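Side-chain contacts in phosphoribosylaminoimidazole carboxylase (PDB 4JA0), which probably catalyses two steps of de novo purine biosynthesis, carrying SAICAR synthetase and AIR carboxylase regions in one polypeptide: residues Ala375-Tyr379 with Pro380-Ala384; Gln279-Cys282 with Gln283-Lys287; Ser355-Leu358 with Val359-Trp363; Leu397-Gly400 with Arg401-Lys405. One frame throughout, in Å; residues are numbered along the deposited sequence.

All four contacts are local and fall within the AIR carboxylase part of the chain. Interactions 1 and 2 join where Pro380, at the start of helix 380-391, rests on Lys284 and Ile285 of helix 279-291, and interaction 3 reaches interaction 1 through Ile362 and Ile378. Interaction 4, on the long C-terminal helix beside the SAICAR synthetase part, touches none of the others; its centre is about 17 Å from that of interaction 1 and about 32 Å from that of interaction 3. It is the buried contact of the set, an arginine lying over a tryptophan, whereas the other three are partly buried. Interactions 1 and 3 are shaped by hydroxyls at helix starts; interaction 2 has an amide pair on the outer side of its helix and apolar packing within.

Interaction 1. Residues Ala375-Tyr379 with Pro380-Ala384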
loop_
_atom_site.group_PDB
_atom_site.type_symbol
_atom_site.label_atom_id
_atom_site.label_comp_id
_atom_site.label_asym_id
_atom_site.label_seq_id
_atom_site.Cartn_x
_atom_site.Cartn_y
_atom_site.Cartn_z
ATOM N N ALA A 375 -4.367 22.788 4.180
ATOM C CA ALA A 375 -3.056 22.149 4.468
ATOM C C ALA A 375 -3.251 21.033 5.495
ATOM O O ALA A 375 -4.171 21.088 6.317
ATOM C CB ALA A 375 -2.019 23.172 4.984
ATOM N N THR A 376 -2.363 20.047 5.479
ATOM C CA THR A 376 -2.531 18.859 6.304
ATOM C C THR A 376 -1.326 18.607 7.225
ATOM O O THR A 376 -0.131 18.780 6.856
ATOM C CB THR A 376 -2.834 17.627 5.433
ATOM O OG1 THR A 376 -4.040 17.853 4.678
ATOM C CG2 THR A 376 -3.004 16.373 6.288
ATOM N N VAL A 377 -1.676 18.222 8.446
ATOM C CA VAL A 377 -0.744 17.978 9.534
ATOM C C VAL A 377 -1.229 16.673 10.184
ATOM O O VAL A 377 -2.400 16.314 10.039
ATOM C CB VAL A 377 -0.797 19.181 10.506
ATOM C CG1 VAL A 377 -1.025 18.735 11.937
ATOM C CG2 VAL A 377 0.425 20.061 10.389
ATOM N N ILE A 378 -0.360 15.946 10.875
ATOM C CA ILE A 378 -0.731 14.607 11.347
ATOM C C ILE A 378 -0.742 14.405 12.883
ATOM O O ILE A 378 -1.349 13.446 13.395
ATOM C CB ILE A 378 0.135 13.568 10.620
ATOM C CG1 ILE A 378 -0.684 12.866 9.552
ATOM C CG2 ILE A 378 0.785 12.558 11.566
ATOM C CD1 ILE A 378 0.135 11.772 8.887
ATOM N N TYR A 379 -0.096 15.316 13.612
ATOM C CA TYR A 379 -0.070 15.270 15.071
ATOM C C TYR A 379 -0.701 16.518 15.679
ATOM O O TYR A 379 -0.569 17.617 15.131
ATOM C CB TYR A 379 1.368 15.110 15.579
ATOM C CG TYR A 379 2.106 13.991 14.910
ATOM C CD1 TYR A 379 1.854 12.669 15.262
ATOM C CD2 TYR A 379 3.052 14.245 13.917
ATOM C CE1 TYR A 379 2.520 11.622 14.645
ATOM C CE2 TYR A 379 3.727 13.203 13.292
ATOM C CZ TYR A 379 3.452 11.894 13.659
ATOM O OH TYR A 379 4.105 10.845 13.054
ATOM N N PRO A 380 -1.405 16.352 16.811
ATOM C CA PRO A 380 -2.088 17.477 17.458
ATOM C C PRO A 380 -1.151 18.607 17.873
ATOM O O PRO A 380 -1.487 19.777 17.643
ATOM C CB PRO A 380 -2.727 16.838 18.702
ATOM C CG PRO A 380 -2.001 15.574 18.911
ATOM C CD PRO A 380 -1.616 15.100 17.545
ATOM N N ASP A 381 0.017 18.275 18.417
ATOM C CA ASP A 381 0.966 19.313 18.792
ATOM C C ASP A 381 1.397 20.089 17.566
ATOM O O ASP A 381 1.453 21.312 17.581
ATOM C CB ASP A 381 2.187 18.732 19.505
ATOM C CG ASP A 381 1.874 18.292 20.926
ATOM O OD1 ASP A 381 1.141 19.025 21.619
ATOM O OD2 ASP A 381 2.375 17.231 21.360
ATOM N N SER A 382 1.652 19.388 16.481
ATOM C CA SER A 382 2.130 20.077 15.303
ATOM C C SER A 382 1.066 20.957 14.645
ATOM O O SER A 382 1.398 21.883 13.909
ATOM C CB SER A 382 2.725 19.079 14.305
ATOM O OG SER A 382 1.751 18.139 13.909
ATOM N N ALA A 383 -0.205 20.699 14.925
ATOM C CA ALA A 383 -1.263 21.536 14.355
ATOM C C ALA A 383 -1.336 22.832 15.133
ATOM O O ALA A 383 -1.514 23.902 14.553
ATOM C CB ALA A 383 -2.604 20.820 14.377
ATOM N N ALA A 384 -1.175 22.741 16.450
ATOM C CA ALA A 384 -1.192 23.946 17.276
ATOM C C ALA A 384 -0.005 24.838 16.903
ATOM O O ALA A 384 -0.124 26.061 16.882
ATOM C CB ALA A 384 -1.153 23.580 18.753
#
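The Tyr379 ring has the Ser382 hydroxyl near its plane at one edge, with OG 4.1 Å from CD2, while one face is taken by the preceding residue, Ile378, whose CG2 sits over the ring centre. Arg332 of the third subunit makes a cation-pi contact with the same ring, and a sulfate ion, probably from the crystallisation liquor, lies about 4 Å from the tyrosine side chain. The main link between the segments is polar. Ser382 OG donates to Tyr379 O at 2.7 Å, approaching the carbonyl at a C=O...donor angle of 118° and tilted 31° from its plane. The hydroxyl can turn back to this oxygen because chi1 of 60° places OG between the backbone N and the carbonyl carbon of its own residue. Ala383 N adds a weak bond to the same acceptor, 3.1 Å from Tyr379 O. Val377 adds the apolar contact, CG1 to Ala383 CB at 3.6 Å, and the same methyl lies 3.5 Å from Ser382 OG. With an alanine in place of Ser382, the Tyr379 carbonyl would probably lose its stronger partner here and keep the weak Ala383 bond, with a gap opened beside Val377 CG1. Tyr379 is the N-cap and Pro380 the first residue of helix 380-391, a place where proline's missing N-H costs no helical bond. This is the tight passage from parallel strand to helix of a flavodoxin-like alpha/beta domain, here at strand 375-376, the fifth in the order 2-1-3-4-5.

Interaction 2. Residues Gln279-Cys282 with Gln283-Lys287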
loop_
_atom_site.group_PDB
_atom_site.type_symbol
_atom_site.label_atom_id
_atom_site.label_comp_id
_atom_site.label_asym_id
_atom_site.label_seq_id
_atom_site.Cartn_x
_atom_site.Cartn_y
_atom_site.Cartn_z
ATOM N N GLN A 279 -12.830 14.323 20.935
ATOM C CA GLN A 279 -12.690 15.335 21.980
ATOM C C GLN A 279 -11.290 15.443 22.582
ATOM O O GLN A 279 -10.672 16.521 22.567
ATOM C CB GLN A 279 -13.759 15.057 23.049
ATOM C CG GLN A 279 -13.779 15.926 24.295
ATOM C CD GLN A 279 -13.813 17.386 23.992
ATOM O OE1 GLN A 279 -14.083 17.799 22.866
ATOM N NE2 GLN A 279 -13.549 18.196 25.007
ATOM N N GLU A 280 -10.793 14.319 23.089
ATOM C CA GLU A 280 -9.466 14.243 23.677
ATOM C C GLU A 280 -8.400 14.729 22.687
ATOM O O GLU A 280 -7.462 15.452 23.074
ATOM C CB GLU A 280 -9.180 12.803 24.097
ATOM C CG GLU A 280 -9.744 12.391 25.456
ATOM C CD GLU A 280 -8.920 11.283 26.107
ATOM O OE1 GLU A 280 -7.993 10.758 25.443
ATOM O OE2 GLU A 280 -9.201 10.935 27.275
ATOM N N HIS A 281 -8.565 14.358 21.412
ATOM C CA HIS A 281 -7.628 14.781 20.369
ATOM C C HIS A 281 -7.616 16.302 20.282
ATOM O O HIS A 281 -6.563 16.915 20.244
ATOM C CB HIS A 281 -8.017 14.177 19.018
ATOM C CG HIS A 281 -7.200 14.675 17.865
ATOM N ND1 HIS A 281 -5.930 14.218 17.596
ATOM C CD2 HIS A 281 -7.469 15.604 16.918
ATOM C CE1 HIS A 281 -5.456 14.832 16.525
ATOM N NE2 HIS A 281 -6.372 15.679 16.094
ATOM N N CYS A 282 -8.800 16.905 20.279
ATOM C CA CYS A 282 -8.926 18.353 20.179
ATOM C C CYS A 282 -8.390 19.086 21.399
ATOM O O CYS A 282 -7.813 20.171 21.291
ATOM C CB CYS A 282 -10.397 18.729 19.959
ATOM S SG CYS A 282 -11.046 18.132 18.387
ATOM N N GLN A 283 -8.603 18.483 22.561
ATOM C CA GLN A 283 -8.090 19.023 23.806
ATOM C C GLN A 283 -6.553 18.998 23.821
ATOM O O GLN A 283 -5.933 19.902 24.370
ATOM C CB GLN A 283 -8.695 18.268 24.992
ATOM C CG GLN A 283 -10.147 18.654 25.254
ATOM C CD GLN A 283 -10.816 17.820 26.340
ATOM O OE1 GLN A 283 -11.804 18.250 26.955
ATOM N NE2 GLN A 283 -10.282 16.623 26.580
ATOM N N LYS A 284 -5.946 18.000 23.173
ATOM C CA LYS A 284 -4.497 17.988 23.005
ATOM C C LYS A 284 -4.016 19.133 22.121
ATOM O O LYS A 284 -2.908 19.662 22.335
ATOM C CB LYS A 284 -3.997 16.668 22.413
ATOM C CG LYS A 284 -3.919 15.525 23.392
ATOM C CD LYS A 284 -3.239 14.330 22.730
ATOM C CE LYS A 284 -3.168 13.134 23.667
ATOM N NZ LYS A 284 -2.204 12.087 23.196
ATOM N N ILE A 285 -4.809 19.481 21.109
ATOM C CA ILE A 285 -4.490 20.627 20.275
ATOM C C ILE A 285 -4.660 21.863 21.107
ATOM O O ILE A 285 -3.766 22.707 21.166
ATOM C CB ILE A 285 -5.408 20.751 19.050
ATOM C CG1 ILE A 285 -5.317 19.485 18.194
ATOM C CG2 ILE A 285 -5.033 21.988 18.235
ATOM C CD1 ILE A 285 -6.177 19.508 16.983
ATOM N N ALA A 286 -5.793 21.945 21.789
ATOM C CA ALA A 286 -6.101 23.128 22.576
ATOM C C ALA A 286 -5.007 23.407 23.609
ATOM O O ALA A 286 -4.511 24.548 23.729
ATOM C CB ALA A 286 -7.470 22.973 23.264
ATOM N N LYS A 287 -4.612 22.351 24.318
ATOM C CA LYS A 287 -3.665 22.472 25.414
ATOM C C LYS A 287 -2.389 23.051 24.874
ATOM O O LYS A 287 -1.844 23.978 25.442
ATOM C CB LYS A 287 -3.404 21.107 26.030
ATOM C CG LYS A 287 -2.419 21.053 27.157
ATOM C CD LYS A 287 -2.835 21.909 28.305
ATOM C CE LYS A 287 -1.810 21.751 29.380
ATOM N NZ LYS A 287 -1.590 20.282 29.567
#
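Four successive i to i+4 bonds, from Gln283 N to Gln279 O through to Ala286 N to Cys282 O, make this a regular turn and more of alpha helix. On its outer side the amides of Gln279 and Gln283 meet, NE2 of Gln279 giving a weak hydrogen bond to OE1 of Gln283 at 2.6 Å, bent to 125° at the hydrogen. The two amide planes are turned 66° against each other, so the groups meet at an angle instead of lying flat together. Gln279 sends CG anti to its own N (chi1 177°) and then folds at chi2, which swings NE2 over to the next turn; Gln283 simply reaches out in an extended chain, its CG passing 3.4 Å from Gln279 NE2. Glu280 and Lys284 share the exposed side, but Glu280 OE1 and Lys284 NZ stay 6.4 Å apart, too far for a salt bridge. On the buried side Ile285 CD1 comes obliquely to the His281 ring, 3.9 Å from NE2, an atom that also makes a weak hydrogen bond with Cys351 O. The Cys282 side chain packs on Val271 and Met273 of strand 267-273 and Val329 of strand 323-329. The result is an amphipathic helix packed on a parallel sheet, the connecting helix of the beta-alpha-beta unit formed by 267-273, 279-291 and 296-300.

Interaction 3. Residues Ser355-Leu358 with Val359-Trp363; sequences SDKL and VQDIW
Leu358 and Ile362 meet one turn apart where a type I beta turn, Ser355 to Leu358, runs into the short helix 358-361. The turn is secured by a capping bond, Lys357 N to Ser355 OG at 2.9 Å. Leu358 carries CG anti to the backbone N (chi1 176°), and with chi2 near 57° this sets CD1 across the Ile362 side chain at an angle, 3.9 Å from CB; Pro352 packs on the same leucine. Lys357 contributes most through its backbone. Its O accepts two bonds: a straight one from Asp361 N, 2.8 Å away and almost in line with the carbonyl, and one from Gln360 N, which lies 52° out of the carbonyl plane. The Lys357 side chain has its CB beside the Asp361 carboxylate, while NZ makes a long, weak ion pair with a bound sulfate outside the two segments. An alanine at Asp361 would keep the backbone bond, but Lys357 CB and Ser367 of the fifth subunit would probably lose the carboxylate that packs against them. Val359 faces other chains, packing on Trp363 of the second subunit and Gln360 of the third; across the contact its CG2 rests 3.7 Å from Asp356 O.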
loop_
_atom_site.group_PDB
_atom_site.type_symbol
_atom_site.label_atom_id
_atom_site.label_comp_id
_atom_site.label_asym_id
_atom_site.label_seq_id
_atom_site.Cartn_x
_atom_site.Cartn_y
_atom_site.Cartn_z
ATOM N N SER A 355 -5.492 6.846 14.293
ATOM C CA SER A 355 -6.327 5.754 13.823
ATOM C C SER A 355 -5.466 4.800 13.025
ATOM O O SER A 355 -4.491 5.202 12.402
ATOM C CB SER A 355 -7.456 6.299 12.942
ATOM O OG SER A 355 -8.006 5.276 12.134
ATOM N N ASP A 356 -5.841 3.534 13.012
ATOM C CA ASP A 356 -5.119 2.571 12.199
ATOM C C ASP A 356 -5.347 2.918 10.736
ATOM O O ASP A 356 -4.446 2.796 9.899
ATOM C CB ASP A 356 -5.628 1.175 12.523
ATOM C CG ASP A 356 -5.229 0.737 13.921
ATOM O OD1 ASP A 356 -4.167 1.195 14.403
ATOM O OD2 ASP A 356 -5.992 -0.020 14.554
ATOM N N LYS A 357 -6.543 3.436 10.464
ATOM C CA LYS A 357 -6.969 3.757 9.117
ATOM C C LYS A 357 -6.411 5.068 8.584
ATOM O O LYS A 357 -6.627 5.378 7.415
ATOM C CB LYS A 357 -8.501 3.778 9.039
ATOM C CG LYS A 357 -9.143 2.407 8.847
ATOM C CD LYS A 357 -9.715 1.826 10.146
ATOM C CE LYS A 357 -10.535 0.553 9.838
ATOM N NZ LYS A 357 -11.523 0.152 10.890
ATOM N N LEU A 358 -5.680 5.822 9.416
ATOM C CA LEU A 358 -5.115 7.108 8.994
ATOM C C LEU A 358 -4.222 6.965 7.764
ATOM O O LEU A 358 -4.118 7.882 6.948
ATOM C CB LEU A 358 -4.348 7.789 10.135
ATOM C CG LEU A 358 -3.635 9.107 9.785
ATOM C CD1 LEU A 358 -4.630 10.109 9.236
ATOM C CD2 LEU A 358 -2.999 9.676 11.013
ATOM N N VAL A 359 -3.592 5.806 7.631
ATOM C CA VAL A 359 -2.784 5.496 6.462
ATOM C C VAL A 359 -3.571 5.519 5.148
ATOM O O VAL A 359 -3.025 5.898 4.109
ATOM C CB VAL A 359 -2.182 4.107 6.596
ATOM C CG1 VAL A 359 -1.206 3.869 5.480
ATOM C CG2 VAL A 359 -1.527 3.988 7.921
ATOM N N GLN A 360 -4.837 5.095 5.187
ATOM C CA GLN A 360 -5.687 5.128 3.998
ATOM C C GLN A 360 -6.404 6.453 3.900
ATOM O O GLN A 360 -6.468 7.066 2.829
ATOM C CB GLN A 360 -6.731 4.012 4.022
ATOM C CG GLN A 360 -6.209 2.668 3.607
ATOM C CD GLN A 360 -5.283 2.043 4.642
ATOM O OE1 GLN A 360 -5.612 1.988 5.827
ATOM N NE2 GLN A 360 -4.114 1.567 4.194
ATOM N N ASP A 361 -6.918 6.890 5.044
ATOM C CA ASP A 361 -7.820 8.031 5.140
ATOM C C ASP A 361 -7.187 9.382 4.948
ATOM O O ASP A 361 -7.882 10.351 4.666
ATOM C CB ASP A 361 -8.536 8.008 6.486
ATOM C CG ASP A 361 -9.578 6.919 6.557
ATOM O OD1 ASP A 361 -10.066 6.489 5.475
ATOM O OD2 ASP A 361 -9.877 6.486 7.694
ATOM N N ILE A 362 -5.876 9.468 5.105
ATOM C CA ILE A 362 -5.256 10.776 5.056
ATOM C C ILE A 362 -5.362 11.408 3.678
ATOM O O ILE A 362 -5.274 12.621 3.546
ATOM C CB ILE A 362 -3.791 10.761 5.501
ATOM C CG1 ILE A 362 -3.404 12.190 5.886
ATOM C CG2 ILE A 362 -2.904 10.196 4.400
ATOM C CD1 ILE A 362 -2.006 12.369 6.180
ATOM N N TRP A 363 -5.589 10.600 2.650
ATOM C CA TRP A 363 -5.664 11.151 1.318
ATOM C C TRP A 363 -6.950 11.903 1.105
ATOM O O TRP A 363 -7.080 12.619 0.132
ATOM C CB TRP A 363 -5.510 10.061 0.273
ATOM C CG TRP A 363 -4.171 9.452 0.293
ATOM C CD1 TRP A 363 -3.791 8.300 0.926
ATOM C CD2 TRP A 363 -2.990 9.983 -0.319
ATOM N NE1 TRP A 363 -2.444 8.071 0.721
ATOM C CE2 TRP A 363 -1.936 9.090 -0.041
ATOM C CE3 TRP A 363 -2.731 11.120 -1.085
ATOM C CZ2 TRP A 363 -0.643 9.306 -0.499
ATOM C CZ3 TRP A 363 -1.458 11.327 -1.546
ATOM C CH2 TRP A 363 -0.426 10.437 -1.246
#

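Interaction 4. Residues Leu397-Gly400 with Arg401-Lys405; sequences LVWG and RLRSK
Arg403 lays its CD over the six-membered ring of Trp399, a CH-pi contact with CD 3.8 Å from the ring centroid and 25° off the normal. The two side chains run side by side in the same direction, and the guanidinium continues past the rim of the indole, NH1 being 3.4 Å from CZ2 with the planes 50° apart; it is therefore the methylene, not a flat stack, that covers the face. Bends at chi2 and chi3 of Arg403 hold the chain down against the ring, which itself stands out from the helix with chi1 at 178°. Two residues earlier on the helix, Leu397 CD2 approaches the edge of the Arg401 guanidinium, 4.1 Å from NH2. Both pairs are spaced by i to i+4 backbone bonds, Arg401 N to Leu397 O at 3.1 Å and Arg403 N to Trp399 O at 3.3 Å.

Partners outside the two segments meet the charged ends. Arg403 forms salt bridges through NH1 to Glu177 and through NH2 to Glu318 of the second subunit, which probably hold the guanidinium's rotation. Trp399 also has Lys181 in a cation-pi contact and meets Tyr346 of the second subunit. Arg401 NH1 gives a weak bond to Glu291 O. Helix 396-420 thus has Trp399 and Arg403 against helix 162-183 of the SAICAR synthetase part, and Val398 and Leu402 against helix 380-391.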
loop_
_atom_site.group_PDB
_atom_site.type_symbol
_atom_site.label_atom_id
_atom_site.label_comp_id
_atom_site.label_asym_id
_atom_site.label_seq_id
_atom_site.Cartn_x
_atom_site.Cartn_y
_atom_site.Cartn_z
ATOM N N LEU A 397 4.959 38.007 20.567
ATOM C CA LEU A 397 5.036 37.214 21.779
ATOM C C LEU A 397 4.798 35.734 21.528
ATOM O O LEU A 397 5.439 34.877 22.141
ATOM C CB LEU A 397 4.018 37.701 22.790
ATOM C CG LEU A 397 4.549 37.419 24.182
ATOM C CD1 LEU A 397 5.420 38.630 24.583
ATOM C CD2 LEU A 397 3.434 37.145 25.177
ATOM N N VAL A 398 3.854 35.428 20.649
ATOM C CA VAL A 398 3.628 34.045 20.276
ATOM C C VAL A 398 4.866 33.564 19.541
ATOM O O VAL A 398 5.434 32.515 19.859
ATOM C CB VAL A 398 2.387 33.911 19.390
ATOM C CG1 VAL A 398 2.356 32.550 18.722
ATOM C CG2 VAL A 398 1.153 34.097 20.221
ATOM N N TRP A 399 5.320 34.383 18.600
ATOM C CA TRP A 399 6.527 34.108 17.841
ATOM C C TRP A 399 7.751 33.909 18.753
ATOM O O TRP A 399 8.564 33.018 18.512
ATOM C CB TRP A 399 6.734 35.248 16.850
ATOM C CG TRP A 399 7.953 35.139 16.034
ATOM C CD1 TRP A 399 8.085 34.531 14.817
ATOM C CD2 TRP A 399 9.239 35.663 16.366
ATOM N NE1 TRP A 399 9.378 34.642 14.374
ATOM C CE2 TRP A 399 10.107 35.339 15.308
ATOM C CE3 TRP A 399 9.740 36.379 17.459
ATOM C CZ2 TRP A 399 11.453 35.721 15.307
ATOM C CZ3 TRP A 399 11.073 36.747 17.457
ATOM C CH2 TRP A 399 11.913 36.421 16.389
ATOM N N GLY A 400 7.864 34.715 19.809
ATOM C CA GLY A 400 8.901 34.516 20.804
ATOM C C GLY A 400 8.809 33.119 21.406
ATOM O O GLY A 400 9.804 32.377 21.444
ATOM N N ARG A 401 7.606 32.736 21.835
ATOM C CA ARG A 401 7.403 31.449 22.520
ATOM C C ARG A 401 7.725 30.238 21.673
ATOM O O ARG A 401 8.128 29.207 22.203
ATOM C CB ARG A 401 5.974 31.324 23.068
ATOM C CG ARG A 401 5.676 32.301 24.196
ATOM C CD ARG A 401 4.580 31.769 25.110
ATOM N NE ARG A 401 3.762 32.843 25.669
ATOM C CZ ARG A 401 2.874 32.693 26.650
ATOM N NH1 ARG A 401 2.676 31.505 27.210
ATOM N NH2 ARG A 401 2.182 33.743 27.079
ATOM N N LEU A 402 7.536 30.363 20.364
ATOM C CA LEU A 402 7.929 29.317 19.436
ATOM C C LEU A 402 9.448 29.170 19.434
ATOM O O LEU A 402 9.970 28.057 19.480
ATOM C CB LEU A 402 7.422 29.634 18.033
ATOM C CG LEU A 402 5.903 29.516 17.789
ATOM C CD1 LEU A 402 5.520 30.136 16.455
ATOM C CD2 LEU A 402 5.419 28.077 17.849
ATOM N N ARG A 403 10.168 30.292 19.409
ATOM C CA ARG A 403 11.627 30.232 19.393
ATOM C C ARG A 403 12.168 29.733 20.706
ATOM O O ARG A 403 13.166 29.011 20.743
ATOM C CB ARG A 403 12.229 31.582 19.081
ATOM C CG ARG A 403 11.735 32.177 17.801
ATOM C CD ARG A 403 12.812 33.025 17.145
ATOM N NE ARG A 403 13.428 32.321 16.027
ATOM C CZ ARG A 403 14.240 32.891 15.146
ATOM N NH1 ARG A 403 14.524 34.172 15.252
ATOM N NH2 ARG A 403 14.758 32.184 14.156
ATOM N N SER A 404 11.489 30.091 21.783
ATOM C CA SER A 404 11.908 29.665 23.102
ATOM C C SER A 404 11.734 28.158 23.236
ATOM O O SER A 404 12.565 27.456 23.816
ATOM C CB SER A 404 11.089 30.417 24.157
ATOM O OG SER A 404 11.418 30.009 25.470
ATOM N N LYS A 405 10.672 27.646 22.640
ATOM C CA LYS A 405 10.419 26.223 22.695
ATOM C C LYS A 405 11.526 25.429 21.969
ATOM O O LYS A 405 11.961 24.374 22.440
ATOM C CB LYS A 405 9.051 25.937 22.086
ATOM C CG LYS A 405 8.622 24.483 22.164
ATOM C CD LYS A 405 7.912 24.044 20.889
ATOM C CE LYS A 405 7.636 22.557 20.933
ATOM N NZ LYS A 405 6.870 22.221 22.170
#